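Local coordinates for probable transcriptional regulator (Rhodococcus jostii, PDB 3HIM), which probably binds DNA at cis-regulatory sites as a dimeric transcription factor of the TetR family, at residues T102-N107 against D171-F176; T96-V101 against I186-Y191; G13-A18 against Y54-T59. All coordinates share one frame; numbering follows the deposited sequence.

Contact 1: T102-N107 against D171-F176; sequences TWHADN and DVSRWF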
# COMPACT_ATOMS: atom_id res chain seq x y z
N THR B 102 5.00 -13.22 0.80
CA THR B 102 4.78 -14.12 -0.35
C THR B 102 3.32 -14.11 -0.80
O THR B 102 3.06 -14.00 -1.98
CB THR B 102 5.20 -15.58 0.01
OG1 THR B 102 6.56 -15.57 0.44
CG2 THR B 102 5.04 -16.54 -1.17
N TRP B 103 2.39 -14.22 0.14
CA TRP B 103 0.97 -14.20 -0.20
C TRP B 103 0.62 -12.93 -0.95
O TRP B 103 -0.09 -12.95 -1.97
CB TRP B 103 0.09 -14.35 1.03
CG TRP B 103 -1.35 -14.57 0.67
CD1 TRP B 103 -1.99 -15.77 0.59
CD2 TRP B 103 -2.32 -13.57 0.30
NE1 TRP B 103 -3.31 -15.59 0.21
CE2 TRP B 103 -3.54 -14.24 0.03
CE3 TRP B 103 -2.27 -12.17 0.18
CZ2 TRP B 103 -4.71 -13.56 -0.35
CZ3 TRP B 103 -3.44 -11.49 -0.19
CH2 TRP B 103 -4.64 -12.19 -0.46
N HIS B 104 1.10 -11.81 -0.43
CA HIS B 104 0.79 -10.53 -1.01
C HIS B 104 1.40 -10.27 -2.40
O HIS B 104 0.82 -9.54 -3.21
CB HIS B 104 1.14 -9.42 -0.02
CG HIS B 104 0.02 -9.09 0.92
ND1 HIS B 104 -1.09 -8.38 0.53
CD2 HIS B 104 -0.17 -9.40 2.22
CE1 HIS B 104 -1.92 -8.26 1.55
NE2 HIS B 104 -1.37 -8.86 2.60
N ALA B 105 2.56 -10.85 -2.67
CA ALA B 105 3.14 -10.85 -4.02
C ALA B 105 2.36 -11.76 -4.99
O ALA B 105 1.92 -11.30 -6.04
CB ALA B 105 4.59 -11.25 -3.98
N ASP B 106 2.20 -13.04 -4.63
CA ASP B 106 1.42 -13.99 -5.46
C ASP B 106 -0.05 -13.61 -5.68
O ASP B 106 -0.58 -13.80 -6.78
CB ASP B 106 1.44 -15.40 -4.86
CG ASP B 106 2.81 -16.06 -4.91
OD1 ASP B 106 3.72 -15.60 -5.64
OD2 ASP B 106 2.95 -17.08 -4.19
N ASN B 107 -0.72 -13.08 -4.67
CA ASN B 107 -2.15 -12.79 -4.82
C ASN B 107 -2.49 -11.33 -4.94
O ASN B 107 -3.60 -10.91 -4.56
CB ASN B 107 -2.94 -13.42 -3.67
CG ASN B 107 -2.71 -14.90 -3.60
OD1 ASN B 107 -3.29 -15.65 -4.37
ND2 ASN B 107 -1.83 -15.32 -2.70
N ASP B 171 1.36 -3.43 1.16
CA ASP B 171 1.82 -2.52 0.11
C ASP B 171 2.57 -3.25 -1.00
O ASP B 171 2.62 -2.77 -2.12
CB ASP B 171 2.67 -1.38 0.68
CG ASP B 171 2.85 -0.26 -0.33
OD1 ASP B 171 1.86 0.42 -0.70
OD2 ASP B 171 4.01 -0.04 -0.75
N VAL B 172 3.14 -4.41 -0.69
CA VAL B 172 3.73 -5.27 -1.71
C VAL B 172 2.71 -5.50 -2.83
O VAL B 172 3.07 -5.57 -3.99
CB VAL B 172 4.19 -6.64 -1.09
CG1 VAL B 172 4.36 -7.75 -2.16
CG2 VAL B 172 5.48 -6.46 -0.24
N SER B 173 1.43 -5.62 -2.50
CA SER B 173 0.43 -5.90 -3.54
C SER B 173 0.27 -4.73 -4.51
O SER B 173 -0.21 -4.91 -5.63
CB SER B 173 -0.92 -6.31 -2.94
OG SER B 173 -0.80 -7.52 -2.22
N ARG B 174 0.67 -3.54 -4.07
CA ARG B 174 0.64 -2.34 -4.91
C ARG B 174 1.81 -2.30 -5.88
O ARG B 174 1.59 -2.17 -7.07
CB ARG B 174 0.65 -1.06 -4.05
CG ARG B 174 0.50 0.25 -4.86
CD ARG B 174 0.64 1.50 -3.95
NE ARG B 174 1.92 1.46 -3.24
CZ ARG B 174 3.09 1.78 -3.78
NH1 ARG B 174 3.17 2.21 -5.04
NH2 ARG B 174 4.19 1.67 -3.06
N TRP B 175 3.04 -2.44 -5.37
CA TRP B 175 4.23 -2.15 -6.20
C TRP B 175 4.85 -3.36 -6.88
O TRP B 175 5.63 -3.21 -7.81
CB TRP B 175 5.33 -1.40 -5.42
CG TRP B 175 5.88 -2.16 -4.22
CD1 TRP B 175 5.51 -2.01 -2.90
CD2 TRP B 175 6.89 -3.18 -4.23
NE1 TRP B 175 6.22 -2.88 -2.10
CE2 TRP B 175 7.08 -3.60 -2.88
CE3 TRP B 175 7.65 -3.78 -5.24
CZ2 TRP B 175 7.99 -4.60 -2.53
CZ3 TRP B 175 8.56 -4.79 -4.88
CH2 TRP B 175 8.73 -5.17 -3.53
N PHE B 176 4.54 -4.55 -6.39
CA PHE B 176 5.21 -5.75 -6.88
C PHE B 176 4.60 -6.19 -8.22
O PHE B 176 3.41 -6.03 -8.43
CB PHE B 176 5.09 -6.85 -5.83
CG PHE B 176 5.78 -8.13 -6.19
CD1 PHE B 176 5.12 -9.10 -6.94
CD2 PHE B 176 7.08 -8.37 -5.76
CE1 PHE B 176 5.74 -10.29 -7.27
CE2 PHE B 176 7.72 -9.57 -6.09
CZ PHE B 176 7.05 -10.53 -6.84
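In the all-helical C-terminal domain of this TetR-family protein, H104 and A105, near the end of helix 89-106, meet V172 and S173 in the last turn of helix 158-175 and F176 just past its end. The short segments run in broadly the same direction, their axes 31° apart and 7.9 Å at closest approach. The polar half of the contact centres on one hydroxyl. S173 OG donates to the backbone oxygen H104 O at 2.8 Å, lying tilted from the carbonyl plane, and accepts from H104 ND1 at 2.9 Å. That second bond leaves the imidazole at its edge, with OG only 3° out of the ring plane, so the serine satisfies a ring nitrogen and a last-turn carbonyl of the same buried residue and fixes the ring's rotation. The H104 ring is also flanked on one face by W103 CE3. The apolar half is built on A105. Its CB sits over the middle of one face of the F176 ring, 3.7 Å from the centroid and close to the ring normal, a CH-pi contact. F176 reaches it with CG anti to the backbone N (chi1 -178°). V172 CG1 fits against the backbone beside it, 3.6 Å from A105 N. Helix 108-116 closes one side, where A111 touches both W103 and S173 and R112 bonds to S173 O. V75 of helix 60-82 packs on H104, and helix 184-198 covers F176 through P184.

Contact 2: T96-V101 against I186-Y191; sequences TVTAYV and IIAARY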
# COMPACT_ATOMS: atom_id res chain seq x y z
N THR B 96 5.97 -16.29 9.60
CA THR B 96 4.73 -15.60 9.30
C THR B 96 4.98 -14.42 8.36
O THR B 96 4.16 -14.20 7.47
CB THR B 96 4.04 -15.09 10.55
OG1 THR B 96 4.98 -14.32 11.32
CG2 THR B 96 3.50 -16.27 11.38
N VAL B 97 6.08 -13.66 8.58
CA VAL B 97 6.44 -12.57 7.65
C VAL B 97 6.70 -13.11 6.23
O VAL B 97 6.14 -12.59 5.26
CB VAL B 97 7.65 -11.69 8.16
CG1 VAL B 97 8.08 -10.70 7.07
CG2 VAL B 97 7.26 -10.91 9.42
N THR B 98 7.50 -14.17 6.12
CA THR B 98 7.69 -14.86 4.84
C THR B 98 6.35 -15.21 4.14
O THR B 98 6.14 -14.84 2.98
CB THR B 98 8.52 -16.16 4.99
OG1 THR B 98 9.79 -15.82 5.56
CG2 THR B 98 8.73 -16.85 3.62
N ALA B 99 5.48 -15.94 4.84
CA ALA B 99 4.15 -16.30 4.30
C ALA B 99 3.31 -15.08 3.97
O ALA B 99 2.64 -15.02 2.95
CB ALA B 99 3.40 -17.19 5.28
N TYR B 100 3.35 -14.09 4.84
CA TYR B 100 2.56 -12.88 4.62
C TYR B 100 3.01 -12.13 3.37
O TYR B 100 2.18 -11.81 2.51
CB TYR B 100 2.68 -11.97 5.83
CG TYR B 100 1.74 -10.79 5.84
CD1 TYR B 100 0.35 -10.96 5.90
CD2 TYR B 100 2.25 -9.50 5.87
CE1 TYR B 100 -0.53 -9.82 5.97
CE2 TYR B 100 1.42 -8.39 5.92
CZ TYR B 100 0.04 -8.55 5.97
OH TYR B 100 -0.73 -7.42 6.03
N VAL B 101 4.31 -11.86 3.25
CA VAL B 101 4.84 -11.13 2.08
C VAL B 101 4.63 -11.93 0.77
O VAL B 101 4.12 -11.39 -0.23
CB VAL B 101 6.31 -10.77 2.31
CG1 VAL B 101 6.97 -10.28 1.01
CG2 VAL B 101 6.44 -9.69 3.42
N ILE B 186 12.78 -13.41 -2.53
CA ILE B 186 13.79 -12.38 -2.25
C ILE B 186 13.18 -11.23 -1.41
O ILE B 186 13.73 -10.82 -0.38
CB ILE B 186 14.46 -11.84 -3.57
CG1 ILE B 186 15.21 -12.98 -4.27
CG2 ILE B 186 15.38 -10.64 -3.28
CD1 ILE B 186 15.84 -12.61 -5.65
N ILE B 187 12.03 -10.72 -1.82
CA ILE B 187 11.44 -9.65 -1.04
C ILE B 187 11.08 -10.11 0.39
O ILE B 187 11.36 -9.40 1.36
CB ILE B 187 10.27 -8.90 -1.77
CG1 ILE B 187 9.79 -7.70 -0.93
CG2 ILE B 187 9.11 -9.85 -2.07
CD1 ILE B 187 10.87 -6.68 -0.60
N ALA B 188 10.53 -11.31 0.53
CA ALA B 188 10.19 -11.79 1.86
C ALA B 188 11.45 -11.87 2.72
O ALA B 188 11.42 -11.47 3.90
CB ALA B 188 9.48 -13.13 1.78
N ALA B 189 12.55 -12.35 2.15
CA ALA B 189 13.78 -12.52 2.91
C ALA B 189 14.27 -11.17 3.41
O ALA B 189 14.66 -11.03 4.57
CB ALA B 189 14.87 -13.21 2.07
N ARG B 190 14.24 -10.17 2.53
CA ARG B 190 14.60 -8.80 2.91
C ARG B 190 13.71 -8.24 4.03
O ARG B 190 14.20 -7.58 4.97
CB ARG B 190 14.53 -7.89 1.70
CG ARG B 190 15.87 -7.40 1.22
CD ARG B 190 16.71 -8.46 0.59
NE ARG B 190 17.36 -9.36 1.55
CZ ARG B 190 17.82 -10.55 1.21
NH1 ARG B 190 17.70 -10.94 -0.06
NH2 ARG B 190 18.37 -11.36 2.10
N TYR B 191 12.42 -8.52 3.95
CA TYR B 191 11.46 -7.98 4.89
C TYR B 191 11.53 -8.74 6.20
O TYR B 191 11.29 -8.17 7.26
CB TYR B 191 10.05 -8.02 4.31
CG TYR B 191 9.72 -6.81 3.47
CD1 TYR B 191 10.72 -5.90 3.07
CD2 TYR B 191 8.42 -6.57 3.06
CE1 TYR B 191 10.39 -4.78 2.30
CE2 TYR B 191 8.09 -5.48 2.29
CZ TYR B 191 9.06 -4.58 1.91
OH TYR B 191 8.66 -3.49 1.14
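V101 packs against I187, A188 and Y191 where helix 89-106 meets helix 184-198, a roughly antiparallel helix pair in the TetR-like C-terminal domain. The segment axes approach to 8.6 Å with 140° between their N-to-C directions, and the closest CA atoms, those of T98 and A188, are 5.0 Å apart. The small A188 side chain, a single methyl group, is consistent with so close an approach. V101 carries the largest share of the interface and can be followed outward. Its CB already lies 4.0 Å from A188 CB. There the side chain forks: CG1, anti to the backbone N at chi1 168°, runs over the backbone of the other helix, 3.7 Å from A188 CA, and also meets I187 CG2 at 3.8 Å. The second methyl, CG2, turns the other way and touches the edge of the phenol ring near its plane, with V101 CG2 3.7 Å from Y191 CD2; the two side chains cross at about a right angle. One turn earlier, V97 CG1 extends the seam to the backbone of Y191 and lies 4.3 Å from Y191 CB. At the solvent-facing border T98 adds its methyl CG2 to A188 CB, whereas its hydroxyl bonds back to M94 O in its own helix. L163 of the second subunit packs on I187 and Y191, placing the seam close to the dimer interface, and L168 of helix 158-175 also touches Y191. Within helix 184-198 the Y191 ring is covered on one face by I187 CD1, which stands 3.5 Å above the ring plane and is offset toward the rim.

Contact 3: G13-A18 against Y54-T59; sequences GTSKAA and YPHYKT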
# COMPACT_ATOMS: atom_id res chain seq x y z
N GLY B 13 -18.28 -20.59 -0.07
CA GLY B 13 -18.75 -21.43 -1.17
C GLY B 13 -17.58 -22.18 -1.76
O GLY B 13 -16.43 -21.97 -1.38
N THR B 14 -17.86 -23.05 -2.72
CA THR B 14 -16.83 -23.95 -3.23
C THR B 14 -16.93 -24.13 -4.75
O THR B 14 -16.03 -24.69 -5.40
CB THR B 14 -16.90 -25.33 -2.50
OG1 THR B 14 -16.50 -26.37 -3.40
CG2 THR B 14 -18.31 -25.64 -1.99
N SER B 15 -18.04 -23.65 -5.31
CA SER B 15 -18.33 -23.74 -6.72
C SER B 15 -17.14 -23.26 -7.58
O SER B 15 -16.63 -22.15 -7.39
CB SER B 15 -19.59 -22.90 -7.01
OG SER B 15 -19.86 -22.82 -8.39
N LYS B 16 -16.70 -24.12 -8.51
CA LYS B 16 -15.70 -23.70 -9.50
C LYS B 16 -16.33 -22.68 -10.42
O LYS B 16 -15.65 -21.79 -10.93
CB LYS B 16 -15.15 -24.89 -10.30
CG LYS B 16 -14.06 -25.70 -9.58
CD LYS B 16 -12.72 -24.97 -9.58
CE LYS B 16 -11.83 -25.48 -8.48
NZ LYS B 16 -10.82 -24.48 -8.00
N ALA B 17 -17.64 -22.82 -10.62
CA ALA B 17 -18.40 -21.85 -11.41
C ALA B 17 -18.35 -20.44 -10.76
O ALA B 17 -18.08 -19.46 -11.45
CB ALA B 17 -19.85 -22.33 -11.62
N ALA B 18 -18.57 -20.37 -9.45
CA ALA B 18 -18.42 -19.10 -8.70
C ALA B 18 -16.96 -18.63 -8.69
O ALA B 18 -16.67 -17.44 -8.92
CB ALA B 18 -18.94 -19.25 -7.26
N TYR B 54 -26.00 -14.24 -11.96
CA TYR B 54 -27.05 -13.98 -10.97
C TYR B 54 -27.31 -15.11 -9.97
O TYR B 54 -27.54 -14.84 -8.80
CB TYR B 54 -28.35 -13.54 -11.68
CG TYR B 54 -29.42 -12.98 -10.76
CD1 TYR B 54 -29.30 -11.70 -10.21
CD2 TYR B 54 -30.58 -13.71 -10.47
CE1 TYR B 54 -30.29 -11.17 -9.38
CE2 TYR B 54 -31.57 -13.19 -9.65
CZ TYR B 54 -31.42 -11.92 -9.11
OH TYR B 54 -32.39 -11.40 -8.29
N PRO B 55 -27.26 -16.39 -10.41
CA PRO B 55 -27.39 -17.52 -9.47
C PRO B 55 -26.34 -17.55 -8.38
O PRO B 55 -26.60 -18.07 -7.30
CB PRO B 55 -27.20 -18.74 -10.37
CG PRO B 55 -27.64 -18.28 -11.72
CD PRO B 55 -27.21 -16.85 -11.81
N HIS B 56 -25.17 -17.01 -8.67
CA HIS B 56 -24.02 -17.06 -7.77
C HIS B 56 -23.88 -15.75 -7.03
O HIS B 56 -23.60 -15.73 -5.84
CB HIS B 56 -22.75 -17.37 -8.55
CG HIS B 56 -22.75 -18.73 -9.19
ND1 HIS B 56 -23.00 -18.92 -10.53
CD2 HIS B 56 -22.53 -19.96 -8.67
CE1 HIS B 56 -22.93 -20.21 -10.81
NE2 HIS B 56 -22.65 -20.86 -9.70
N TYR B 57 -24.08 -14.65 -7.75
CA TYR B 57 -23.97 -13.32 -7.18
C TYR B 57 -25.13 -12.47 -7.69
O TYR B 57 -25.20 -12.14 -8.87
CB TYR B 57 -22.59 -12.71 -7.51
CG TYR B 57 -21.48 -13.61 -7.01
CD1 TYR B 57 -21.22 -13.70 -5.64
CD2 TYR B 57 -20.74 -14.40 -7.89
CE1 TYR B 57 -20.23 -14.53 -5.15
CE2 TYR B 57 -19.73 -15.24 -7.41
CZ TYR B 57 -19.49 -15.29 -6.03
OH TYR B 57 -18.53 -16.10 -5.52
N LYS B 58 -26.05 -12.15 -6.79
CA LYS B 58 -27.26 -11.41 -7.15
C LYS B 58 -26.95 -9.93 -7.37
O LYS B 58 -27.66 -9.24 -8.10
CB LYS B 58 -28.35 -11.61 -6.09
N THR B 59 -25.88 -9.44 -6.74
CA THR B 59 -25.47 -8.04 -6.88
C THR B 59 -23.97 -7.98 -7.14
O THR B 59 -23.23 -8.94 -6.81
CB THR B 59 -25.82 -7.19 -5.63
OG1 THR B 59 -24.91 -7.48 -4.56
CG2 THR B 59 -27.26 -7.47 -5.15
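Van der Waals packing joins A17 and A18, in the first turn of helix 16-32, to H56 and Y57. A17 CB lies 3.7 Å from H56 NE2, while A18 CB lies 3.9 Å from H56 CD2. The backbone of the same turn passes over one face of the imidazole: A18 N stands 4.0 Å above the ring plane, offset toward the rim. S15 OG makes a van der Waals approach to the same ring, 3.7 Å from H56 NE2. A18 CB also meets the phenol end of Y57, 3.6 Å from its OH, and A18 O lies at the edge of that ring, near its plane. Both aromatic residues belong to the predicted helix-turn-helix, the DNA-binding motif of TetR-family proteins, and its closing residues are thus packed on the start of helix 16-32. Among the polar interactions, S15 is the N-cap of that helix: its OG, anti to the backbone N (chi1 174°), accepts from A18 N at 3.0 Å with an N-H...O angle of 162°. Y57 OH finds its polar partner further along helix 16-32, in a hydrogen bond with R22 NH1.

How the contacts relate
Contacts 1 and 2 adjoin each other in the C-terminal domain, their centres 10 Å apart, and both draw on helix 89-106. They touch: V172 CG2 packs on Y191 CE2 at 3.8 Å, and W175 CH2 meets I187 CG1 at the same distance. Consecutive helices 158-175 and 184-198 pack on successive parts of one helix, and residues of both contacts touch the second subunit. Contact 3 stands apart at the predicted DNA-binding end, its centre 26 Å from that of contact 1 and 33 Å from that of contact 2. Contacts 2 and 3 lie on opposite sides of the chain's centre, nearest atoms about 20 Å apart. Helix 60-82 links the regions, touching Y57, H104 and Y100.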